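Local coordinates for G-protein interacting protein 1 (Dictyostelium discoideum, PDB 5Z1N), which probably binds heterotrimeric G proteins and holds them in the cytosol during chemotaxis, its C-terminal region forming an all-helical domain that encloses a phospholipid, at residues Lys26-Glu31 / Leu135-Lys140; Leu45-Phe50 / Pro115-His120; Arg81-Lys86 / Lys140-Leu145. All blocks are in the same frame, centred on the assembly; numbering follows the deposited sequence.

Contact 1: residues Lys26-Glu31 / Leu135-Lys140; sequences KRVSNE and LDFFTK. With PEF (di-palmitoyl-3-sn-phosphatidylethanolamine), chain B.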
loop_
_atom_site.group_PDB
_atom_site.type_symbol
_atom_site.label_atom_id
_atom_site.label_comp_id
_atom_site.label_asym_id
_atom_site.label_seq_id
_atom_site.Cartn_x
_atom_site.Cartn_y
_atom_site.Cartn_z
ATOM N N LYS A 26 4.087 12.637 2.918
ATOM C CA LYS A 26 4.344 14.027 3.282
ATOM C C LYS A 26 5.620 14.530 2.621
ATOM O O LYS A 26 5.642 15.605 2.013
ATOM C CB LYS A 26 4.448 14.173 4.803
ATOM C CG LYS A 26 3.124 14.336 5.528
ATOM C CD LYS A 26 3.307 15.012 6.885
ATOM C CE LYS A 26 4.194 14.195 7.802
ATOM N NZ LYS A 26 4.361 14.856 9.132
ATOM N N ARG A 27 6.694 13.741 2.715
ATOM C CA ARG A 27 7.973 14.186 2.174
ATOM C C ARG A 27 7.946 14.326 0.655
ATOM O O ARG A 27 8.604 15.219 0.110
ATOM C CB ARG A 27 9.081 13.225 2.604
ATOM C CG ARG A 27 9.315 13.185 4.112
ATOM C CD ARG A 27 9.876 14.504 4.646
ATOM N NE ARG A 27 8.830 15.469 4.991
ATOM C CZ ARG A 27 8.257 15.559 6.187
ATOM N NH1 ARG A 27 7.321 16.468 6.406
ATOM N NH2 ARG A 27 8.618 14.737 7.164
ATOM N N VAL A 28 7.199 13.475 -0.051
ATOM C CA VAL A 28 7.236 13.530 -1.510
ATOM C C VAL A 28 6.198 14.463 -2.127
ATOM O O VAL A 28 6.371 14.883 -3.280
ATOM C CB VAL A 28 7.064 12.133 -2.129
ATOM C CG1 VAL A 28 8.194 11.216 -1.691
ATOM C CG2 VAL A 28 5.716 11.569 -1.759
ATOM N N SER A 29 5.116 14.780 -1.414
ATOM C CA SER A 29 4.104 15.676 -1.964
ATOM C C SER A 29 3.748 16.774 -0.966
ATOM O O SER A 29 4.457 17.782 -0.881
ATOM C CB SER A 29 2.853 14.897 -2.384
ATOM O OG SER A 29 2.280 14.204 -1.292
ATOM N N ASN A 30 2.663 16.601 -0.213
ATOM C CA ASN A 30 2.221 17.644 0.705
ATOM C C ASN A 30 1.344 17.034 1.790
ATOM O O ASN A 30 0.913 15.883 1.701
ATOM C CB ASN A 30 1.473 18.758 -0.034
ATOM C CG ASN A 30 0.317 18.235 -0.861
ATOM O OD1 ASN A 30 -0.726 17.866 -0.325
ATOM N ND2 ASN A 30 0.500 18.198 -2.176
ATOM N N GLU A 31 1.070 17.844 2.818
ATOM C CA GLU A 31 0.294 17.364 3.957
ATOM C C GLU A 31 -1.146 17.044 3.579
ATOM O O GLU A 31 -1.747 16.133 4.160
ATOM C CB GLU A 31 0.309 18.397 5.075
ATOM C CG GLU A 31 1.629 18.510 5.792
ATOM C CD GLU A 31 1.477 19.194 7.128
ATOM O OE1 GLU A 31 1.487 20.443 7.159
ATOM O OE2 GLU A 31 1.328 18.477 8.142
ATOM N N LEU A 135 4.902 4.373 -10.168
ATOM C CA LEU A 135 6.339 4.315 -10.414
ATOM C C LEU A 135 7.004 5.667 -10.177
ATOM O O LEU A 135 8.164 5.721 -9.753
ATOM C CB LEU A 135 6.602 3.827 -11.839
ATOM C CG LEU A 135 8.058 3.599 -12.245
ATOM C CD1 LEU A 135 8.764 2.695 -11.247
ATOM C CD2 LEU A 135 8.119 3.003 -13.643
ATOM N N ASP A 136 6.292 6.769 -10.437
ATOM C CA ASP A 136 6.850 8.090 -10.143
ATOM C C ASP A 136 7.068 8.271 -8.646
ATOM O O ASP A 136 8.091 8.827 -8.217
ATOM C CB ASP A 136 5.928 9.185 -10.674
ATOM C CG ASP A 136 5.724 9.101 -12.171
ATOM O OD1 ASP A 136 6.665 8.710 -12.885
ATOM O OD2 ASP A 136 4.616 9.434 -12.632
ATOM N N PHE A 137 6.106 7.816 -7.838
ATOM C CA PHE A 137 6.253 7.847 -6.386
ATOM C C PHE A 137 7.481 7.057 -5.953
ATOM O O PHE A 137 8.296 7.536 -5.155
ATOM C CB PHE A 137 4.973 7.295 -5.745
ATOM C CG PHE A 137 4.994 7.250 -4.239
ATOM C CD1 PHE A 137 5.509 8.299 -3.495
ATOM C CD2 PHE A 137 4.457 6.164 -3.566
ATOM C CE1 PHE A 137 5.509 8.248 -2.110
ATOM C CE2 PHE A 137 4.451 6.114 -2.186
ATOM C CZ PHE A 137 4.977 7.158 -1.456
ATOM N N PHE A 138 7.652 5.857 -6.511
ATOM C CA PHE A 138 8.780 5.015 -6.125
ATOM C C PHE A 138 10.108 5.659 -6.509
ATOM O O PHE A 138 11.033 5.722 -5.693
ATOM C CB PHE A 138 8.641 3.625 -6.754
ATOM C CG PHE A 138 7.442 2.847 -6.269
ATOM C CD1 PHE A 138 6.810 3.181 -5.080
ATOM C CD2 PHE A 138 6.950 1.778 -7.008
ATOM C CE1 PHE A 138 5.707 2.464 -4.637
ATOM C CE2 PHE A 138 5.849 1.060 -6.572
ATOM C CZ PHE A 138 5.227 1.401 -5.382
ATOM N N THR A 139 10.227 6.154 -7.747
ATOM C CA THR A 139 11.497 6.743 -8.172
ATOM C C THR A 139 11.838 7.974 -7.337
ATOM O O THR A 139 12.990 8.143 -6.900
ATOM C CB THR A 139 11.467 7.091 -9.663
ATOM O OG1 THR A 139 10.416 8.027 -9.923
ATOM C CG2 THR A 139 11.251 5.840 -10.504
ATOM N N LYS A 140 10.847 8.836 -7.089
ATOM C CA LYS A 140 11.079 9.980 -6.213
ATOM C C LYS A 140 11.551 9.529 -4.836
ATOM O O LYS A 140 12.490 10.098 -4.275
ATOM C CB LYS A 140 9.808 10.821 -6.094
ATOM C CG LYS A 140 9.915 11.986 -5.116
ATOM C CD LYS A 140 10.447 13.241 -5.795
ATOM C CE LYS A 140 10.669 14.368 -4.791
ATOM N NZ LYS A 140 11.431 15.493 -5.403
HETATM C C2 PEF B . -3.999 -5.577 10.232
HETATM C C1 PEF B . -4.858 -6.821 10.040
HETATM N N PEF B . -3.323 -12.506 10.790
HETATM C C3 PEF B . -2.771 -5.871 11.079
HETATM C C4 PEF B . -4.839 -10.892 9.814
HETATM C C5 PEF B . -4.556 -12.370 10.046
HETATM C C10 PEF B . -3.565 -3.718 8.798
HETATM C C11 PEF B . -3.381 -3.124 7.423
HETATM C C12 PEF B . -2.242 -2.111 7.385
HETATM C C13 PEF B . -1.922 -1.817 5.923
HETATM C C14 PEF B . -0.906 -0.697 5.731
HETATM C C15 PEF B . -0.403 -0.733 4.290
HETATM C C16 PEF B . 0.529 0.428 3.976
HETATM C C17 PEF B . 1.323 0.177 2.696
HETATM C C18 PEF B . 0.442 -0.345 1.566
HETATM C C19 PEF B . 0.874 0.224 0.218
HETATM C C20 PEF B . 2.370 0.060 -0.029
HETATM C C21 PEF B . 2.993 1.388 -0.441
HETATM C C22 PEF B . 4.508 1.281 -0.567
HETATM C C23 PEF B . 5.156 2.662 -0.592
HETATM C C24 PEF B . 6.655 2.552 -0.843
HETATM C C25 PEF B . 7.337 3.894 -0.697
HETATM C C30 PEF B . -0.738 -5.848 9.668
HETATM C C31 PEF B . 0.281 -6.563 8.814
HETATM C C32 PEF B . -0.001 -6.301 7.340
HETATM C C33 PEF B . -1.266 -7.014 6.878
HETATM C C34 PEF B . -1.907 -6.272 5.711
HETATM C C35 PEF B . -3.053 -7.077 5.106
HETATM C C36 PEF B . -4.048 -6.171 4.389
HETATM C C37 PEF B . -4.919 -6.946 3.406
HETATM C C38 PEF B . -6.026 -6.057 2.845
HETATM C C39 PEF B . -6.034 -6.069 1.320
HETATM C C40 PEF B . -7.164 -5.217 0.748
HETATM C C41 PEF B . -7.050 -3.755 1.169
HETATM C C42 PEF B . -5.779 -3.100 0.635
HETATM C C43 PEF B . -5.793 -1.600 0.905
HETATM C C44 PEF B . -4.516 -0.930 0.415
HETATM C C45 PEF B . -4.643 0.577 0.486
HETATM O O4 PEF B . -3.722 -3.017 9.781
HETATM O O5 PEF B . -0.664 -4.644 9.855
HETATM O O2 PEF B . -3.554 -5.162 8.948
HETATM O O3 PEF B . -1.842 -6.578 10.263
HETATM O O1P PEF B . -6.182 -9.038 12.757
HETATM O O2P PEF B . -6.684 -8.963 10.176
HETATM O O3P PEF B . -4.726 -7.686 11.160
HETATM O O4P PEF B . -4.695 -10.167 11.034
HETATM P P PEF B . -5.706 -8.955 11.323
#
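The last turn of helix 12-28 comes up beside helix 135-144, with the CA atoms of Val-28 and Lys-140, the nearest pair across the contact, 7.0 Å apart. Val-28 does all the touching from its side. Its CG2 methyl meets the edge of the Phe-137 ring, near the ring plane and 3.3 Å from Phe-137 CE1, while CG1 lies 3.9 Å from Lys-140 CG. The valine stands across the phenylalanine; the lysine instead runs antiparallel to the valine, touching it with the CG methylene, and in the conformer modelled here its ammonium group forms a salt bridge with Asp-144. Phe-137 holds its CG anti to the backbone N (chi1 179°), a torsion that swings the ring off its own helix to fill the space between Val-28 and the lipid. This is the TNFAIP8-like helical fold, in which the helices surround an apolar cavity, and here the cavity holds a phosphatidylethanolamine, one of whose palmitoyl chains ends at this contact. The tail of that chain ends beside the ring, with C23 of the lipid 3.9 Å from Phe-137 CE2. With an alanine in place of Phe-137, Val-28 CG2 would probably lose the ring edge it rests on, and the acyl end one of the two rings beside it, leaving a gap between helix 12-28 and the lipid. Phe-131, Ile-24 and Ile-25 pack on the same ring. One residue further on, Phe-138 CE1 stands 3.9 Å from C24 of the lipid, and its ring rests on Leu-95, Ala-98 and Leu-102 of helix 92-113.

Contact 2: residues Leu45-Phe50 / Pro115-His120; sequences LIKVFF and PFFRPH. With PEF (di-palmitoyl-3-sn-phosphatidylethanolamine), chain B.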
loop_
_atom_site.group_PDB
_atom_site.type_symbol
_atom_site.label_atom_id
_atom_site.label_comp_id
_atom_site.label_asym_id
_atom_site.label_seq_id
_atom_site.Cartn_x
_atom_site.Cartn_y
_atom_site.Cartn_z
ATOM N N LEU A 45 -9.320 -0.287 4.056
ATOM C CA LEU A 45 -9.000 -1.399 4.947
ATOM C C LEU A 45 -10.181 -1.746 5.843
ATOM O O LEU A 45 -10.576 -2.914 5.946
ATOM C CB LEU A 45 -7.785 -1.052 5.802
ATOM C CG LEU A 45 -6.408 -1.091 5.154
ATOM C CD1 LEU A 45 -5.418 -0.378 6.061
ATOM C CD2 LEU A 45 -5.982 -2.530 4.887
ATOM N N ILE A 46 -10.743 -0.738 6.514
ATOM C CA ILE A 46 -11.861 -0.962 7.425
ATOM C C ILE A 46 -13.012 -1.645 6.702
ATOM O O ILE A 46 -13.633 -2.570 7.238
ATOM C CB ILE A 46 -12.306 0.369 8.064
ATOM C CG1 ILE A 46 -11.251 0.874 9.054
ATOM C CG2 ILE A 46 -13.659 0.217 8.749
ATOM C CD1 ILE A 46 -10.540 -0.220 9.801
ATOM N N LYS A 47 -13.309 -1.216 5.470
ATOM C CA LYS A 47 -14.412 -1.835 4.736
ATOM C C LYS A 47 -14.108 -3.295 4.403
ATOM O O LYS A 47 -14.949 -4.181 4.620
ATOM C CB LYS A 47 -14.717 -1.038 3.466
ATOM C CG LYS A 47 -16.037 -1.412 2.794
ATOM C CD LYS A 47 -17.216 -0.616 3.358
ATOM C CE LYS A 47 -18.351 -0.473 2.336
ATOM N NZ LYS A 47 -19.609 0.076 2.928
ATOM N N VAL A 48 -12.909 -3.569 3.878
ATOM C CA VAL A 48 -12.554 -4.948 3.538
ATOM C C VAL A 48 -12.655 -5.844 4.768
ATOM O O VAL A 48 -13.275 -6.915 4.732
ATOM C CB VAL A 48 -11.148 -5.012 2.917
ATOM C CG1 VAL A 48 -10.753 -6.464 2.682
ATOM C CG2 VAL A 48 -11.106 -4.234 1.616
ATOM N N PHE A 49 -12.045 -5.416 5.877
ATOM C CA PHE A 49 -12.119 -6.191 7.112
ATOM C C PHE A 49 -13.563 -6.368 7.564
ATOM O O PHE A 49 -13.934 -7.427 8.084
ATOM C CB PHE A 49 -11.298 -5.513 8.210
ATOM C CG PHE A 49 -9.816 -5.512 7.952
ATOM C CD1 PHE A 49 -9.175 -6.657 7.513
ATOM C CD2 PHE A 49 -9.065 -4.365 8.153
ATOM C CE1 PHE A 49 -7.813 -6.658 7.277
ATOM C CE2 PHE A 49 -7.704 -4.360 7.919
ATOM C CZ PHE A 49 -7.077 -5.508 7.479
ATOM N N PHE A 50 -14.391 -5.338 7.372
ATOM C CA PHE A 50 -15.784 -5.408 7.796
ATOM C C PHE A 50 -16.529 -6.502 7.048
ATOM O O PHE A 50 -17.250 -7.303 7.653
ATOM C CB PHE A 50 -16.467 -4.055 7.588
ATOM C CG PHE A 50 -17.940 -4.060 7.902
ATOM C CD1 PHE A 50 -18.387 -3.853 9.197
ATOM C CD2 PHE A 50 -18.877 -4.262 6.901
ATOM C CE1 PHE A 50 -19.739 -3.856 9.489
ATOM C CE2 PHE A 50 -20.231 -4.267 7.187
ATOM C CZ PHE A 50 -20.663 -4.061 8.479
ATOM N N PRO A 115 -19.556 -4.703 -5.006
ATOM C CA PRO A 115 -20.904 -4.890 -4.441
ATOM C C PRO A 115 -21.197 -4.039 -3.214
ATOM O O PRO A 115 -22.353 -4.025 -2.769
ATOM C CB PRO A 115 -20.936 -6.384 -4.083
ATOM C CG PRO A 115 -19.828 -7.000 -4.855
ATOM C CD PRO A 115 -18.773 -5.950 -4.930
ATOM N N PHE A 116 -20.208 -3.336 -2.653
ATOM C CA PHE A 116 -20.389 -2.628 -1.387
ATOM C C PHE A 116 -20.028 -1.150 -1.421
ATOM O O PHE A 116 -20.450 -0.418 -0.517
ATOM C CB PHE A 116 -19.565 -3.299 -0.280
ATOM C CG PHE A 116 -19.628 -4.799 -0.305
ATOM C CD1 PHE A 116 -18.569 -5.544 -0.797
ATOM C CD2 PHE A 116 -20.751 -5.466 0.159
ATOM C CE1 PHE A 116 -18.625 -6.929 -0.822
ATOM C CE2 PHE A 116 -20.813 -6.850 0.138
ATOM C CZ PHE A 116 -19.747 -7.580 -0.354
ATOM N N PHE A 117 -19.268 -0.690 -2.408
ATOM C CA PHE A 117 -18.836 0.695 -2.520
ATOM C C PHE A 117 -19.644 1.418 -3.589
ATOM O O PHE A 117 -19.882 0.874 -4.669
ATOM C CB PHE A 117 -17.356 0.761 -2.902
ATOM C CG PHE A 117 -16.420 0.920 -1.742
ATOM C CD1 PHE A 117 -16.863 0.825 -0.441
ATOM C CD2 PHE A 117 -15.077 1.156 -1.968
ATOM C CE1 PHE A 117 -15.977 0.982 0.612
ATOM C CE2 PHE A 117 -14.192 1.304 -0.921
ATOM C CZ PHE A 117 -14.641 1.214 0.371
ATOM N N ARG A 118 -20.036 2.663 -3.296
ATOM C CA ARG A 118 -20.571 3.531 -4.332
ATOM C C ARG A 118 -19.493 3.799 -5.383
ATOM O O ARG A 118 -18.297 3.684 -5.097
ATOM C CB ARG A 118 -21.055 4.850 -3.733
ATOM C CG ARG A 118 -22.090 4.700 -2.639
ATOM C CD ARG A 118 -22.530 6.058 -2.120
ATOM N NE ARG A 118 -21.459 6.778 -1.434
ATOM C CZ ARG A 118 -20.834 7.844 -1.927
ATOM N NH1 ARG A 118 -21.166 8.322 -3.121
ATOM N NH2 ARG A 118 -19.879 8.439 -1.225
ATOM N N PRO A 119 -19.892 4.157 -6.609
ATOM C CA PRO A 119 -18.884 4.412 -7.655
ATOM C C PRO A 119 -17.823 5.424 -7.248
ATOM O O PRO A 119 -16.650 5.256 -7.600
ATOM C CB PRO A 119 -19.730 4.915 -8.833
ATOM C CG PRO A 119 -21.068 4.295 -8.622
ATOM C CD PRO A 119 -21.267 4.274 -7.129
ATOM N N HIS A 120 -18.201 6.464 -6.498
ATOM C CA HIS A 120 -17.218 7.448 -6.054
ATOM C C HIS A 120 -16.141 6.805 -5.184
ATOM O O HIS A 120 -14.962 7.169 -5.273
ATOM C CB HIS A 120 -17.910 8.582 -5.298
ATOM C CG HIS A 120 -16.971 9.644 -4.820
ATOM N ND1 HIS A 120 -16.303 9.560 -3.617
ATOM C CD2 HIS A 120 -16.577 10.809 -5.387
ATOM C CE1 HIS A 120 -15.543 10.630 -3.461
ATOM N NE2 HIS A 120 -15.693 11.404 -4.520
HETATM C C2 PEF B . -3.999 -5.577 10.232
HETATM C C1 PEF B . -4.858 -6.821 10.040
HETATM N N PEF B . -3.323 -12.506 10.790
HETATM C C3 PEF B . -2.771 -5.871 11.079
HETATM C C4 PEF B . -4.839 -10.892 9.814
HETATM C C5 PEF B . -4.556 -12.370 10.046
HETATM C C10 PEF B . -3.565 -3.718 8.798
HETATM C C11 PEF B . -3.381 -3.124 7.423
HETATM C C12 PEF B . -2.242 -2.111 7.385
HETATM C C13 PEF B . -1.922 -1.817 5.923
HETATM C C14 PEF B . -0.906 -0.697 5.731
HETATM C C15 PEF B . -0.403 -0.733 4.290
HETATM C C16 PEF B . 0.529 0.428 3.976
HETATM C C17 PEF B . 1.323 0.177 2.696
HETATM C C18 PEF B . 0.442 -0.345 1.566
HETATM C C19 PEF B . 0.874 0.224 0.218
HETATM C C20 PEF B . 2.370 0.060 -0.029
HETATM C C21 PEF B . 2.993 1.388 -0.441
HETATM C C22 PEF B . 4.508 1.281 -0.567
HETATM C C23 PEF B . 5.156 2.662 -0.592
HETATM C C24 PEF B . 6.655 2.552 -0.843
HETATM C C25 PEF B . 7.337 3.894 -0.697
HETATM C C30 PEF B . -0.738 -5.848 9.668
HETATM C C31 PEF B . 0.281 -6.563 8.814
HETATM C C32 PEF B . -0.001 -6.301 7.340
HETATM C C33 PEF B . -1.266 -7.014 6.878
HETATM C C34 PEF B . -1.907 -6.272 5.711
HETATM C C35 PEF B . -3.053 -7.077 5.106
HETATM C C36 PEF B . -4.048 -6.171 4.389
HETATM C C37 PEF B . -4.919 -6.946 3.406
HETATM C C38 PEF B . -6.026 -6.057 2.845
HETATM C C39 PEF B . -6.034 -6.069 1.320
HETATM C C40 PEF B . -7.164 -5.217 0.748
HETATM C C41 PEF B . -7.050 -3.755 1.169
HETATM C C42 PEF B . -5.779 -3.100 0.635
HETATM C C43 PEF B . -5.793 -1.600 0.905
HETATM C C44 PEF B . -4.516 -0.930 0.415
HETATM C C45 PEF B . -4.643 0.577 0.486
HETATM O O4 PEF B . -3.722 -3.017 9.781
HETATM O O5 PEF B . -0.664 -4.644 9.855
HETATM O O2 PEF B . -3.554 -5.162 8.948
HETATM O O3 PEF B . -1.842 -6.578 10.263
HETATM O O1P PEF B . -6.182 -9.038 12.757
HETATM O O2P PEF B . -6.684 -8.963 10.176
HETATM O O3P PEF B . -4.726 -7.686 11.160
HETATM O O4P PEF B . -4.695 -10.167 11.034
HETATM P P PEF B . -5.706 -8.955 11.323
#
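Lys-47 lays its aliphatic chain along one corner of the Phe-117 ring, the lysine and the phenylalanine running antiparallel, side by side. The CE1 atom of Phe-117 takes most of the contact: Lys-47 CG, CD and CE pass it in succession, CG at 3.2 Å and CE at 3.3 Å from that Phe-117 CE1. The path follows from the shape of the lysine, which leaves the helix pointing away from its own backbone N (chi1 -167°) and then turns at chi2 (88°), a turn that lays the extended rest of the chain alongside the ring corner. The same Lys-47 CE also lies 3.5 Å from Phe-116 O. The next shell fixes both partners. Lys-47 NZ hydrogen-bonds to the hydroxyl of Tyr-51 on its own helix, and the Tyr-51 ring stacks with Phe-116. Pro-115 CB sits over the centre of one Phe-116 face, 3.9 Å above the plane, while Phe-117 packs on Ile-122 and Ile-125 of helix 119-132. Another flank of helix 31-53 lines the phospholipid pocket: Phe-49 CZ lies 3.6 Å from C1 of the lipid's glycerol, and Leu-45 CD1 is 3.7 Å from C11, near the start of one acyl chain. Thus a single helix of the TNFAIP8-like domain carries lipid on one side and, on another, residues 115-118, which lead into helix 119-132. No hydrogen bond joins the two segments, so Lys-47 serves here as a hydrocarbon arm, its ammonium group tied instead to Tyr-51.

Contact 3: residues Arg81-Lys86 / Lys140-Leu145; sequences RYYGVK and KVWDDL
Water 1 sits between Tyr-83 and the C-terminal part of helix 135-144, gripped three ways: it accepts from Tyr-83 OH (3.1 Å) and from Leu-145 N (2.7 Å), and donates to Val-141 O at 2.6 Å. In the TNFAIP8-like helical domain this is where the loop between helices 59-81 and 92-113 folds against helix 135-144. Tyr-83 and Trp-142 form a T-shaped (edge-to-face) pair, the tyrosine edge directed at the indole's five-membered ring, with centroids 5.3 Å apart and planes at 85°. Tyr-83 CD1 lies over that face, displaced toward the rim and 3.8 Å from Trp-142 CD1. A chi1 of 178° turns the tyrosine ring opposite its main-chain nitrogen, and the side chain runs on past the indole until its hydroxyl meets Leu-145 CB at 3.7 Å. A second water ties the backbones together, accepting from Gly-84 N (2.8 Å) and donating to both Lys-86 O and Trp-142 O. Gly-84 adopts a positive phi (96°), where a side chain would press on the preceding carbonyl oxygen. Beyond the segments, the indole is pinned in rotation by a hydrogen bond from Trp-142 NE1 to Ala-79 O, and Asp-143 OD1 accepts from Ala-88 N.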
loop_
_atom_site.group_PDB
_atom_site.type_symbol
_atom_site.label_atom_id
_atom_site.label_comp_id
_atom_site.label_asym_id
_atom_site.label_seq_id
_atom_site.Cartn_x
_atom_site.Cartn_y
_atom_site.Cartn_z
ATOM N N ARG A 81 16.972 -3.262 -1.417
ATOM C CA ARG A 81 18.330 -3.760 -1.212
ATOM C C ARG A 81 19.355 -2.815 -1.825
ATOM O O ARG A 81 20.491 -2.731 -1.343
ATOM C CB ARG A 81 18.470 -5.171 -1.791
ATOM C CG ARG A 81 19.874 -5.774 -1.670
ATOM C CD ARG A 81 20.658 -5.594 -2.962
ATOM N NE ARG A 81 21.998 -6.173 -2.913
ATOM C CZ ARG A 81 23.075 -5.517 -2.497
ATOM N NH1 ARG A 81 24.257 -6.117 -2.492
ATOM N NH2 ARG A 81 22.971 -4.264 -2.077
ATOM N N TYR A 82 18.968 -2.079 -2.867
ATOM C CA TYR A 82 19.861 -1.148 -3.540
ATOM C C TYR A 82 19.612 0.299 -3.144
ATOM O O TYR A 82 20.250 1.198 -3.701
ATOM C CB TYR A 82 19.734 -1.302 -5.060
ATOM C CG TYR A 82 19.962 -2.719 -5.527
ATOM C CD1 TYR A 82 21.249 -3.217 -5.694
ATOM C CD2 TYR A 82 18.890 -3.570 -5.776
ATOM C CE1 TYR A 82 21.462 -4.524 -6.114
ATOM C CE2 TYR A 82 19.092 -4.873 -6.195
ATOM C CZ TYR A 82 20.378 -5.345 -6.360
ATOM O OH TYR A 82 20.572 -6.644 -6.770
ATOM N N TYR A 83 18.709 0.548 -2.199
ATOM C CA TYR A 83 18.458 1.914 -1.756
ATOM C C TYR A 83 19.706 2.481 -1.098
ATOM O O TYR A 83 20.210 1.926 -0.116
ATOM C CB TYR A 83 17.276 1.955 -0.789
ATOM C CG TYR A 83 16.990 3.338 -0.240
ATOM C CD1 TYR A 83 16.420 4.320 -1.037
ATOM C CD2 TYR A 83 17.293 3.661 1.078
ATOM C CE1 TYR A 83 16.158 5.591 -0.538
ATOM C CE2 TYR A 83 17.035 4.926 1.587
ATOM C CZ TYR A 83 16.469 5.884 0.775
ATOM O OH TYR A 83 16.212 7.136 1.280
ATOM N N GLY A 84 20.212 3.581 -1.651
ATOM C CA GLY A 84 21.407 4.215 -1.146
ATOM C C GLY A 84 22.684 3.833 -1.860
ATOM O O GLY A 84 23.700 4.508 -1.665
ATOM N N VAL A 85 22.674 2.779 -2.674
ATOM C CA VAL A 85 23.855 2.389 -3.440
ATOM C C VAL A 85 23.632 2.436 -4.944
ATOM O O VAL A 85 24.616 2.380 -5.698
ATOM C CB VAL A 85 24.375 0.994 -3.023
ATOM C CG1 VAL A 85 24.942 1.039 -1.609
ATOM C CG2 VAL A 85 23.279 -0.049 -3.124
ATOM N N LYS A 86 22.389 2.529 -5.411
ATOM C CA LYS A 86 22.088 2.724 -6.822
ATOM C C LYS A 86 21.043 3.819 -6.967
ATOM O O LYS A 86 20.211 4.022 -6.078
ATOM C CB LYS A 86 21.578 1.435 -7.482
ATOM C CG LYS A 86 22.633 0.354 -7.648
ATOM C CD LYS A 86 22.119 -0.786 -8.509
ATOM C CE LYS A 86 23.201 -1.825 -8.758
ATOM N NZ LYS A 86 22.758 -2.856 -9.740
ATOM N N LYS A 140 10.847 8.836 -7.089
ATOM C CA LYS A 140 11.079 9.980 -6.213
ATOM C C LYS A 140 11.551 9.529 -4.836
ATOM O O LYS A 140 12.490 10.098 -4.275
ATOM C CB LYS A 140 9.808 10.821 -6.094
ATOM C CG LYS A 140 9.915 11.986 -5.116
ATOM C CD LYS A 140 10.447 13.241 -5.795
ATOM C CE LYS A 140 10.669 14.368 -4.791
ATOM N NZ LYS A 140 11.431 15.493 -5.403
ATOM N N VAL A 141 10.915 8.497 -4.280
ATOM C CA VAL A 141 11.293 8.009 -2.956
ATOM C C VAL A 141 12.731 7.502 -2.959
ATOM O O VAL A 141 13.524 7.815 -2.062
ATOM C CB VAL A 141 10.308 6.918 -2.496
ATOM C CG1 VAL A 141 10.927 6.045 -1.419
ATOM C CG2 VAL A 141 9.016 7.557 -1.998
ATOM N N TRP A 142 13.097 6.726 -3.980
ATOM C CA TRP A 142 14.411 6.104 -4.010
ATOM C C TRP A 142 15.526 7.101 -4.292
ATOM O O TRP A 142 16.686 6.804 -3.987
ATOM C CB TRP A 142 14.443 4.979 -5.049
ATOM C CG TRP A 142 14.436 3.604 -4.443
ATOM C CD1 TRP A 142 15.492 2.739 -4.358
ATOM C CD2 TRP A 142 13.323 2.938 -3.835
ATOM N NE1 TRP A 142 15.103 1.576 -3.740
ATOM C CE2 TRP A 142 13.778 1.671 -3.408
ATOM C CE3 TRP A 142 11.987 3.286 -3.613
ATOM C CZ2 TRP A 142 12.946 0.754 -2.771
ATOM C CZ3 TRP A 142 11.158 2.370 -2.979
ATOM C CH2 TRP A 142 11.642 1.119 -2.567
ATOM N N ASP A 143 15.215 8.270 -4.860
ATOM C CA ASP A 143 16.263 9.238 -5.174
ATOM C C ASP A 143 16.309 10.455 -4.261
ATOM O O ASP A 143 17.397 10.983 -4.021
ATOM C CB ASP A 143 16.121 9.729 -6.619
ATOM C CG ASP A 143 16.893 8.880 -7.597
ATOM O OD1 ASP A 143 17.573 7.931 -7.153
ATOM O OD2 ASP A 143 16.827 9.162 -8.809
ATOM N N ASP A 144 15.173 10.917 -3.744
ATOM C CA ASP A 144 15.073 12.258 -3.181
ATOM C C ASP A 144 14.734 12.275 -1.694
ATOM O O ASP A 144 14.484 13.354 -1.143
ATOM C CB ASP A 144 14.034 13.073 -3.962
ATOM C CG ASP A 144 14.490 13.404 -5.376
ATOM O OD1 ASP A 144 15.683 13.191 -5.684
ATOM O OD2 ASP A 144 13.658 13.871 -6.184
ATOM N N LEU A 145 14.718 11.127 -1.028
ATOM C CA LEU A 145 14.434 11.092 0.400
ATOM C C LEU A 145 15.719 11.198 1.210
ATOM O O LEU A 145 16.789 10.752 0.785
ATOM C CB LEU A 145 13.701 9.807 0.792
ATOM C CG LEU A 145 12.202 9.689 0.527
ATOM C CD1 LEU A 145 11.657 8.449 1.216
ATOM C CD2 LEU A 145 11.459 10.931 0.989
HETATM O O HOH W 1 15.827 8.740 -1.360
HETATM O O HOH W 2 18.674 4.663 -3.788
#

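In the fold
Each contact pairs buried residues with more exposed ones. Contact 1 lies nearest the chain's centre, about 13 Å from it against 16 Å for contact 2; contact 3, where a loop meets a helix, lies furthest out at about 18 Å. Contacts 1 and 3 are neighbours: both use helix 135-144, share Lys-140, and touch where Val-28 packs on Val-141 and Arg-27 on Leu-145. Contact 2, on helix 31-53 and the approach to helix 119-132, lies across the chain's centre from contact 3. Contacts 1 and 2 both border the phosphatidylethanolamine, at an acyl end and near the glycerol respectively. None of the three has a direct hydrogen bond between its segments; contact 3 is bridged by water.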